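Local coordinates for putative cytoplasmic protein (PDB 2Q02) that is of unknown function but binds a zinc ion in a xylose isomerase-like TIM barrel and may act as an isomerase, at residues N34-R39 / Y63-V68; I70-P75 / A101-P106. All blocks are in the same frame, centred on the assembly; numbering follows the deposited sequence.

Contact 1: N34-R39 / Y63-V68; sequences NKVELR and YGLEIV
Lys35 pairs with Glu66 and Val36 with Ile67 in parallel, Asn34 and Leu65 leading in, and the axes of strands 35-39 and 66-68 come within 4.6 Å at a crossing angle of -54°. Three backbone hydrogen bonds join them: Glu66 N to Asn34 O (2.8 Å), Val36 N to Glu66 O, and Val68 N to Val36 O (2.8 Å). On one face, Val36 is held between two side chains. Its CG1 meets Leu65 CD1 nearly at a right angle, while CG2, placed between its own backbone N and carbonyl carbon (CG1 at chi1 -65°), rests 3.9 Å from Ile67 CG1. Farther along, Leu38 CD1 touches Ile67 CD1 at 3.9 Å. Lys35 and Glu66 lie side by side on the other face, and the first carbons of the lysine chain cover Val68 CG2 (CB to CG2 3.8 Å). The lysine turns at its last torsion (chi4 59°), and NZ is hydrogen-bonded to Asn34 OD1 at 2.9 Å, above the amide carbonyl plane, and to the backbone O of Thr7. Lys35 NZ and Glu66 OE1, 4.3 Å apart, are too distant to form a salt bridge. The carboxylate can probably add only a longer-range attraction to the two hydrogen bonds that hold the ammonium group, while the apolar side chains on the Val36 face pack against Phe24 of helix 21-30 and Val56 of helix 53-62.

Contact 2: I70-P75 / A101-P106; sequences INAVYP and ALVLCP
Ile70 and Ala101 open a parallel strand pairing that continues to Val73 and Cys105, with four backbone hydrogen bonds. Ile70 N binds Ala101 O (2.9 Å) and Ile70 O receives Val103 N; after Asn71 and Ala72, Val73 N reaches Val103 O (2.8 Å) and Val73 O takes Cys105 N. The peptide between Asn71 and Ala72 is cis, and the regular pairing resumes beyond it.

Apolar contacts fill the face that carries Ile70, Val73, Leu102 and Leu104. The two branches of Leu102 divide between neighbours: CD1 lies against Ile70 CG2 at 3.8 Å, and CD2 meets Val73 CG2, the two side chains crossing at about a right angle. Because Val73 has CG1 anti to its backbone N (chi1 -180°), CG2 sits beside that N and also touches Leu104 CD2 at 3.5 Å. Helix 81-97 covers Ile70, Val73 and Leu102, while helix 115-130 covers Leu104 and part of Leu102.

On the other face, the amide oxygen OD1 of Asn71 packs on Val103 CG2 at 3.5 Å, while ND2 finds its polar partner in Glu37 OE2, a hydrogen bond. Near the strand ends, the edge of the Tyr74 ring faces Pro106 O, with CE1 at 3.0 Å; Pro75, after a second cis peptide, places CB over the ring centre, and the hydroxyl is hydrogen-bonded to Asn108 N.

Such pairing, with strands 66-73 and 101-104 linked by helix 81-97, is the beta-alpha-beta crossover of a TIM barrel. Asn71 and Val103 lie near the zinc ligands His197 and Glu139.

In the fold
From the N terminus, strand 35-39 leads through helix 53-62 to strand 66-73, and contact 1 closes this beta-alpha-beta unit. Contact 2 closes the next, in which strand 66-73 leads through helix 81-97 to strand 101-104. The two loops follow in series without nesting or crossing, and their centres are about 17 Å apart. Strand 66-73 is common to both: its first half pairs in contact 1 and its second half in contact 2, so three neighbouring strands of the eight-stranded barrel are tied together. Direct links include a probable hydrogen bond from Asn71 N to Leu38 O, 3.1 Å. Glu37 OE2 is also hydrogen-bonded to NE2 of His197, a zinc ligand, which connects strands 35-39 and 66-73 to the metal site.

Contact 1: N34-R39 / Y63-V68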
ATOM      1  N   ASN A  34       0.243  -9.500  13.025  1.00 45.33           N
ATOM      2  CA  ASN A  34       1.334 -10.336  12.531  1.00 45.69           C
ATOM      3  C   ASN A  34       1.776  -9.964  11.106  1.00 44.50           C
ATOM      4  O   ASN A  34       2.423 -10.747  10.429  1.00 43.08           O
ATOM      5  CB  ASN A  34       0.923 -11.813  12.585  1.00 45.35           C
ATOM      6  CG  ASN A  34      -0.305 -12.128  11.705  1.00 46.74           C
ATOM      7  OD1 ASN A  34      -0.688 -11.361  10.811  1.00 46.08           O
ATOM      8  ND2 ASN A  34      -0.922 -13.267  11.971  1.00 42.12           N
ATOM      9  N   LYS A  35       1.440  -8.750  10.682  1.00 45.14           N
ATOM     10  CA  LYS A  35       1.757  -8.263   9.343  1.00 45.66           C
ATOM     11  C   LYS A  35       2.232  -6.825   9.365  1.00 45.07           C
ATOM     12  O   LYS A  35       1.663  -5.997  10.070  1.00 44.02           O
ATOM     13  CB  LYS A  35       0.531  -8.378   8.427  1.00 45.43           C
ATOM     14  CG  LYS A  35       0.147  -9.838   8.128  1.00 47.47           C
ATOM     15  CD  LYS A  35      -1.177  -9.996   7.372  1.00 47.71           C
ATOM     16  CE  LYS A  35      -1.378 -11.432   6.951  1.00 40.60           C
ATOM     17  NZ  LYS A  35      -1.379 -12.213   8.176  1.00 43.34           N
ATOM     18  N   VAL A  36       3.283  -6.548   8.596  1.00 45.30           N
ATOM     19  CA  VAL A  36       3.761  -5.175   8.364  1.00 46.03           C
ATOM     20  C   VAL A  36       4.156  -4.953   6.924  1.00 45.87           C
ATOM     21  O   VAL A  36       4.258  -5.890   6.151  1.00 46.37           O
ATOM     22  CB  VAL A  36       5.023  -4.810   9.207  1.00 45.85           C
ATOM     23  CG1 VAL A  36       4.702  -4.818  10.680  1.00 47.24           C
ATOM     24  CG2 VAL A  36       6.189  -5.773   8.898  1.00 47.36           C
ATOM     25  N   GLU A  37       4.399  -3.696   6.593  1.00 46.45           N
ATOM     26  CA  GLU A  37       5.008  -3.291   5.342  1.00 46.58           C
ATOM     27  C   GLU A  37       6.210  -2.427   5.674  1.00 45.55           C
ATOM     28  O   GLU A  37       6.126  -1.543   6.540  1.00 45.80           O
ATOM     29  CB  GLU A  37       4.037  -2.441   4.512  1.00 46.97           C
ATOM     30  CG  GLU A  37       2.787  -3.158   4.019  1.00 46.01           C
ATOM     31  CD  GLU A  37       1.932  -2.260   3.140  1.00 48.84           C
ATOM     32  OE1 GLU A  37       1.063  -1.544   3.716  1.00 45.12           O
ATOM     33  OE2 GLU A  37       2.159  -2.247   1.892  1.00 44.97           O
ATOM     34  N   LEU A  38       7.314  -2.651   4.975  1.00 45.70           N
ATOM     35  CA  LEU A  38       8.468  -1.751   5.053  1.00 45.72           C
ATOM     36  C   LEU A  38       8.451  -0.774   3.872  1.00 45.87           C
ATOM     37  O   LEU A  38       7.602  -0.872   2.987  1.00 45.58           O
ATOM     38  CB  LEU A  38       9.780  -2.545   5.129  1.00 46.08           C
ATOM     39  CG  LEU A  38      10.036  -3.347   6.419  1.00 45.37           C
ATOM     40  CD1 LEU A  38      11.359  -4.073   6.347  1.00 44.84           C
ATOM     41  CD2 LEU A  38       9.991  -2.476   7.664  1.00 45.89           C
ATOM     42  N   ARG A  39       9.375   0.187   3.876  1.00 46.49           N
ATOM     43  CA  ARG A  39       9.359   1.275   2.899  1.00 46.40           C
ATOM     44  C   ARG A  39      10.746   1.916   2.632  1.00 46.61           C
ATOM     45  O   ARG A  39      11.585   2.057   3.541  1.00 46.75           O
ATOM     46  CB  ARG A  39       8.423   2.396   3.378  1.00 47.02           C
ATOM     47  CG  ARG A  39       7.068   1.987   3.984  1.00 44.48           C
ATOM     48  CD  ARG A  39       6.305   3.252   4.367  1.00 44.36           C
ATOM     49  NE  ARG A  39       6.206   4.124   3.201  1.00 43.64           N
ATOM     50  CZ  ARG A  39       5.203   4.115   2.326  1.00 44.16           C
ATOM     51  NH1 ARG A  39       4.140   3.338   2.485  1.00 47.60           N
ATOM     52  NH2 ARG A  39       5.245   4.920   1.290  1.00 43.69           N
ATOM     53  N   TYR A  63       9.460 -11.298  16.483  1.00 45.79           N
ATOM     54  CA  TYR A  63       8.168 -10.712  16.832  1.00 45.37           C
ATOM     55  C   TYR A  63       7.006 -11.354  16.060  1.00 45.41           C
ATOM     56  O   TYR A  63       5.880 -10.866  16.099  1.00 45.87           O
ATOM     57  CB  TYR A  63       8.219  -9.195  16.629  1.00 44.39           C
ATOM     58  CG  TYR A  63       9.210  -8.549  17.565  1.00 43.04           C
ATOM     59  CD1 TYR A  63       8.905  -8.378  18.907  1.00 44.75           C
ATOM     60  CD2 TYR A  63      10.457  -8.141  17.123  1.00 41.21           C
ATOM     61  CE1 TYR A  63       9.809  -7.790  19.785  1.00 46.01           C
ATOM     62  CE2 TYR A  63      11.372  -7.563  17.990  1.00 43.23           C
ATOM     63  CZ  TYR A  63      11.044  -7.387  19.322  1.00 45.06           C
ATOM     64  OH  TYR A  63      11.939  -6.816  20.195  1.00 41.76           O
ATOM     65  N   GLY A  64       7.283 -12.464  15.386  1.00 45.15           N
ATOM     66  CA  GLY A  64       6.256 -13.247  14.705  1.00 45.44           C
ATOM     67  C   GLY A  64       5.520 -12.509  13.594  1.00 46.27           C
ATOM     68  O   GLY A  64       4.307 -12.661  13.440  1.00 46.78           O
ATOM     69  N   LEU A  65       6.260 -11.718  12.811  1.00 46.14           N
ATOM     70  CA  LEU A  65       5.684 -10.850  11.779  1.00 45.43           C
ATOM     71  C   LEU A  65       6.041 -11.318  10.393  1.00 45.71           C
ATOM     72  O   LEU A  65       7.167 -11.763  10.147  1.00 46.19           O
ATOM     73  CB  LEU A  65       6.181  -9.413  11.923  1.00 44.58           C
ATOM     74  CG  LEU A  65       6.016  -8.801  13.312  1.00 46.23           C
ATOM     75  CD1 LEU A  65       6.548  -7.377  13.310  1.00 47.91           C
ATOM     76  CD2 LEU A  65       4.563  -8.846  13.773  1.00 47.14           C
ATOM     77  N   GLU A  66       5.068 -11.222   9.493  1.00 46.60           N
ATOM     78  CA  GLU A  66       5.299 -11.333   8.055  1.00 46.93           C
ATOM     79  C   GLU A  66       5.468  -9.934   7.482  1.00 46.26           C
ATOM     80  O   GLU A  66       4.623  -9.078   7.678  1.00 45.55           O
ATOM     81  CB  GLU A  66       4.115 -12.022   7.361  1.00 46.02           C
ATOM     82  CG  GLU A  66       4.002 -11.709   5.859  1.00 52.04           C
ATOM     83  CD  GLU A  66       3.061 -12.648   5.077  1.00 52.26           C
ATOM     84  OE1 GLU A  66       1.902 -12.881   5.522  1.00 57.40           O
ATOM     85  OE2 GLU A  66       3.490 -13.133   3.993  1.00 57.95           O
ATOM     86  N   ILE A  67       6.551  -9.704   6.751  1.00 46.20           N
ATOM     87  CA  ILE A  67       6.698  -8.469   5.996  1.00 46.04           C
ATOM     88  C   ILE A  67       5.969  -8.676   4.674  1.00 46.05           C
ATOM     89  O   ILE A  67       6.434  -9.420   3.824  1.00 46.40           O
ATOM     90  CB  ILE A  67       8.177  -8.130   5.757  1.00 46.11           C
ATOM     91  CG1 ILE A  67       8.883  -7.908   7.100  1.00 46.06           C
ATOM     92  CG2 ILE A  67       8.299  -6.894   4.826  1.00 46.56           C
ATOM     93  CD1 ILE A  67      10.380  -7.836   7.012  1.00 45.41           C
ATOM     94  N   VAL A  68       4.821  -8.037   4.505  1.00 46.18           N
ATOM     95  CA  VAL A  68       3.943  -8.332   3.381  1.00 45.71           C
ATOM     96  C   VAL A  68       4.403  -7.617   2.126  1.00 45.94           C
ATOM     97  O   VAL A  68       4.449  -8.224   1.057  1.00 45.96           O
ATOM     98  CB  VAL A  68       2.463  -7.948   3.661  1.00 47.26           C
ATOM     99  CG1 VAL A  68       1.603  -8.234   2.440  1.00 47.42           C
ATOM    100  CG2 VAL A  68       1.913  -8.680   4.925  1.00 46.65           C
TER

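Contact 2: I70-P75 / A101-P106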
ATOM      1  N   ILE A  70       7.071  -4.275   0.332  1.00 46.42           N
ATOM      2  CA  ILE A  70       7.886  -3.078   0.352  1.00 46.62           C
ATOM      3  C   ILE A  70       7.259  -2.020  -0.550  1.00 45.61           C
ATOM      4  O   ILE A  70       6.790  -2.313  -1.637  1.00 47.01           O
ATOM      5  CB  ILE A  70       9.325  -3.414  -0.059  1.00 46.96           C
ATOM      6  CG1 ILE A  70       9.959  -4.258   1.065  1.00 49.43           C
ATOM      7  CG2 ILE A  70      10.125  -2.139  -0.321  1.00 45.87           C
ATOM      8  CD1 ILE A  70      11.314  -4.785   0.743  1.00 50.51           C
ATOM      9  N   ASN A  71       7.205  -0.796  -0.048  1.00 46.49           N
ATOM     10  CA  ASN A  71       6.774   0.384  -0.808  1.00 46.51           C
ATOM     11  C   ASN A  71       7.992   1.270  -1.041  1.00 47.00           C
ATOM     12  O   ASN A  71       8.608   1.677  -0.054  1.00 46.61           O
ATOM     13  CB  ASN A  71       5.781   1.236  -0.003  1.00 45.94           C
ATOM     14  CG  ASN A  71       4.448   0.564   0.200  1.00 49.64           C
ATOM     15  OD1 ASN A  71       3.481   0.906  -0.486  1.00 49.53           O
ATOM     16  ND2 ASN A  71       4.376  -0.396   1.156  1.00 47.71           N
ATOM     17  N   ALA A  72       8.336   1.637  -2.285  1.00 47.17           N
ATOM     18  CA  ALA A  72       7.644   1.249  -3.530  1.00 45.95           C
ATOM     19  C   ALA A  72       8.545   1.655  -4.671  1.00 46.26           C
ATOM     20  O   ALA A  72       9.446   2.471  -4.468  1.00 46.69           O
ATOM     21  CB  ALA A  72       6.299   1.950  -3.668  1.00 44.85           C
ATOM     22  N   VAL A  73       8.319   1.068  -5.851  1.00 46.41           N
ATOM     23  CA  VAL A  73       8.957   1.520  -7.076  1.00 45.57           C
ATOM     24  C   VAL A  73       8.192   2.701  -7.644  1.00 45.87           C
ATOM     25  O   VAL A  73       6.972   2.621  -7.799  1.00 46.24           O
ATOM     26  CB  VAL A  73       8.910   0.488  -8.179  1.00 45.54           C
ATOM     27  CG1 VAL A  73       9.624   1.054  -9.446  1.00 47.81           C
ATOM     28  CG2 VAL A  73       9.519  -0.817  -7.722  1.00 47.20           C
ATOM     29  N   TYR A  74       8.907   3.760  -8.025  1.00 45.88           N
ATOM     30  CA  TYR A  74       8.304   4.891  -8.751  1.00 45.67           C
ATOM     31  C   TYR A  74       9.304   5.491  -9.754  1.00 46.00           C
ATOM     32  O   TYR A  74      10.479   5.629  -9.425  1.00 45.88           O
ATOM     33  CB  TYR A  74       7.788   5.975  -7.770  1.00 45.56           C
ATOM     34  CG  TYR A  74       7.290   7.248  -8.473  1.00 46.03           C
ATOM     35  CD1 TYR A  74       5.972   7.345  -8.912  1.00 42.00           C
ATOM     36  CD2 TYR A  74       8.145   8.327  -8.721  1.00 42.00           C
ATOM     37  CE1 TYR A  74       5.509   8.462  -9.577  1.00 42.55           C
ATOM     38  CE2 TYR A  74       7.691   9.446  -9.400  1.00 43.73           C
ATOM     39  CZ  TYR A  74       6.361   9.497  -9.829  1.00 45.90           C
ATOM     40  OH  TYR A  74       5.848  10.574 -10.505  1.00 45.35           O
ATOM     41  N   PRO A  75       8.861   5.807 -10.998  1.00 46.61           N
ATOM     42  CA  PRO A  75       7.613   5.442 -11.693  1.00 46.39           C
ATOM     43  C   PRO A  75       7.764   4.152 -12.503  1.00 45.66           C
ATOM     44  O   PRO A  75       8.550   4.099 -13.442  1.00 45.67           O
ATOM     45  CB  PRO A  75       7.357   6.657 -12.599  1.00 45.50           C
ATOM     46  CG  PRO A  75       8.734   7.197 -12.912  1.00 45.41           C
ATOM     47  CD  PRO A  75       9.690   6.689 -11.844  1.00 47.01           C
ATOM     48  N   ALA A 101       5.938  -9.128  -1.443  1.00 45.29           N
ATOM     49  CA  ALA A 101       5.563  -8.325  -2.584  1.00 45.51           C
ATOM     50  C   ALA A 101       6.332  -6.996  -2.598  1.00 45.89           C
ATOM     51  O   ALA A 101       6.828  -6.518  -1.547  1.00 44.19           O
ATOM     52  CB  ALA A 101       4.044  -8.060  -2.553  1.00 44.47           C
ATOM     53  N   LEU A 102       6.434  -6.416  -3.796  1.00 45.36           N
ATOM     54  CA  LEU A 102       6.927  -5.056  -3.950  1.00 45.34           C
ATOM     55  C   LEU A 102       5.860  -4.252  -4.693  1.00 46.23           C
ATOM     56  O   LEU A 102       5.249  -4.715  -5.684  1.00 45.21           O
ATOM     57  CB  LEU A 102       8.275  -5.020  -4.674  1.00 46.53           C
ATOM     58  CG  LEU A 102       8.894  -3.701  -5.151  1.00 45.18           C
ATOM     59  CD1 LEU A 102       9.310  -2.843  -3.984  1.00 47.78           C
ATOM     60  CD2 LEU A 102      10.080  -3.981  -6.023  1.00 44.95           C
ATOM     61  N   VAL A 103       5.636  -3.038  -4.193  1.00 46.27           N
ATOM     62  CA  VAL A 103       4.605  -2.156  -4.730  1.00 45.92           C
ATOM     63  C   VAL A 103       5.130  -1.306  -5.877  1.00 45.25           C
ATOM     64  O   VAL A 103       6.239  -0.764  -5.811  1.00 44.45           O
ATOM     65  CB  VAL A 103       4.067  -1.212  -3.629  1.00 44.40           C
ATOM     66  CG1 VAL A 103       3.068  -0.214  -4.212  1.00 48.25           C
ATOM     67  CG2 VAL A 103       3.431  -2.000  -2.510  1.00 45.30           C
ATOM     68  N   LEU A 104       4.300  -1.153  -6.904  1.00 46.52           N
ATOM     69  CA  LEU A 104       4.637  -0.379  -8.114  1.00 46.27           C
ATOM     70  C   LEU A 104       3.678   0.817  -8.280  1.00 45.90           C
ATOM     71  O   LEU A 104       2.445   0.658  -8.263  1.00 45.15           O
ATOM     72  CB  LEU A 104       4.535  -1.275  -9.347  1.00 45.53           C
ATOM     73  CG  LEU A 104       5.464  -2.490  -9.364  1.00 47.84           C
ATOM     74  CD1 LEU A 104       4.988  -3.531 -10.348  1.00 50.23           C
ATOM     75  CD2 LEU A 104       6.893  -2.097  -9.710  1.00 49.39           C
ATOM     76  N   CYS A 105       4.248   2.010  -8.427  1.00 45.64           N
ATOM     77  CA  CYS A 105       3.458   3.221  -8.554  1.00 46.65           C
ATOM     78  C   CYS A 105       3.686   3.884  -9.893  1.00 45.81           C
ATOM     79  O   CYS A 105       4.844   4.027 -10.319  1.00 45.60           O
ATOM     80  CB  CYS A 105       3.840   4.229  -7.464  1.00 48.88           C
ATOM     81  SG  CYS A 105       3.260   3.764  -5.818  1.00 54.47           S
ATOM     82  N   PRO A 106       2.596   4.370 -10.527  1.00 45.44           N
ATOM     83  CA  PRO A 106       2.674   4.938 -11.877  1.00 44.47           C
ATOM     84  C   PRO A 106       3.218   6.345 -11.867  1.00 44.70           C
ATOM     85  O   PRO A 106       3.152   7.017 -10.849  1.00 45.14           O
ATOM     86  CB  PRO A 106       1.207   4.992 -12.325  1.00 44.28           C
ATOM     87  CG  PRO A 106       0.447   5.262 -11.029  1.00 43.91           C
ATOM     88  CD  PRO A 106       1.227   4.464  -9.973  1.00 44.76           C
TER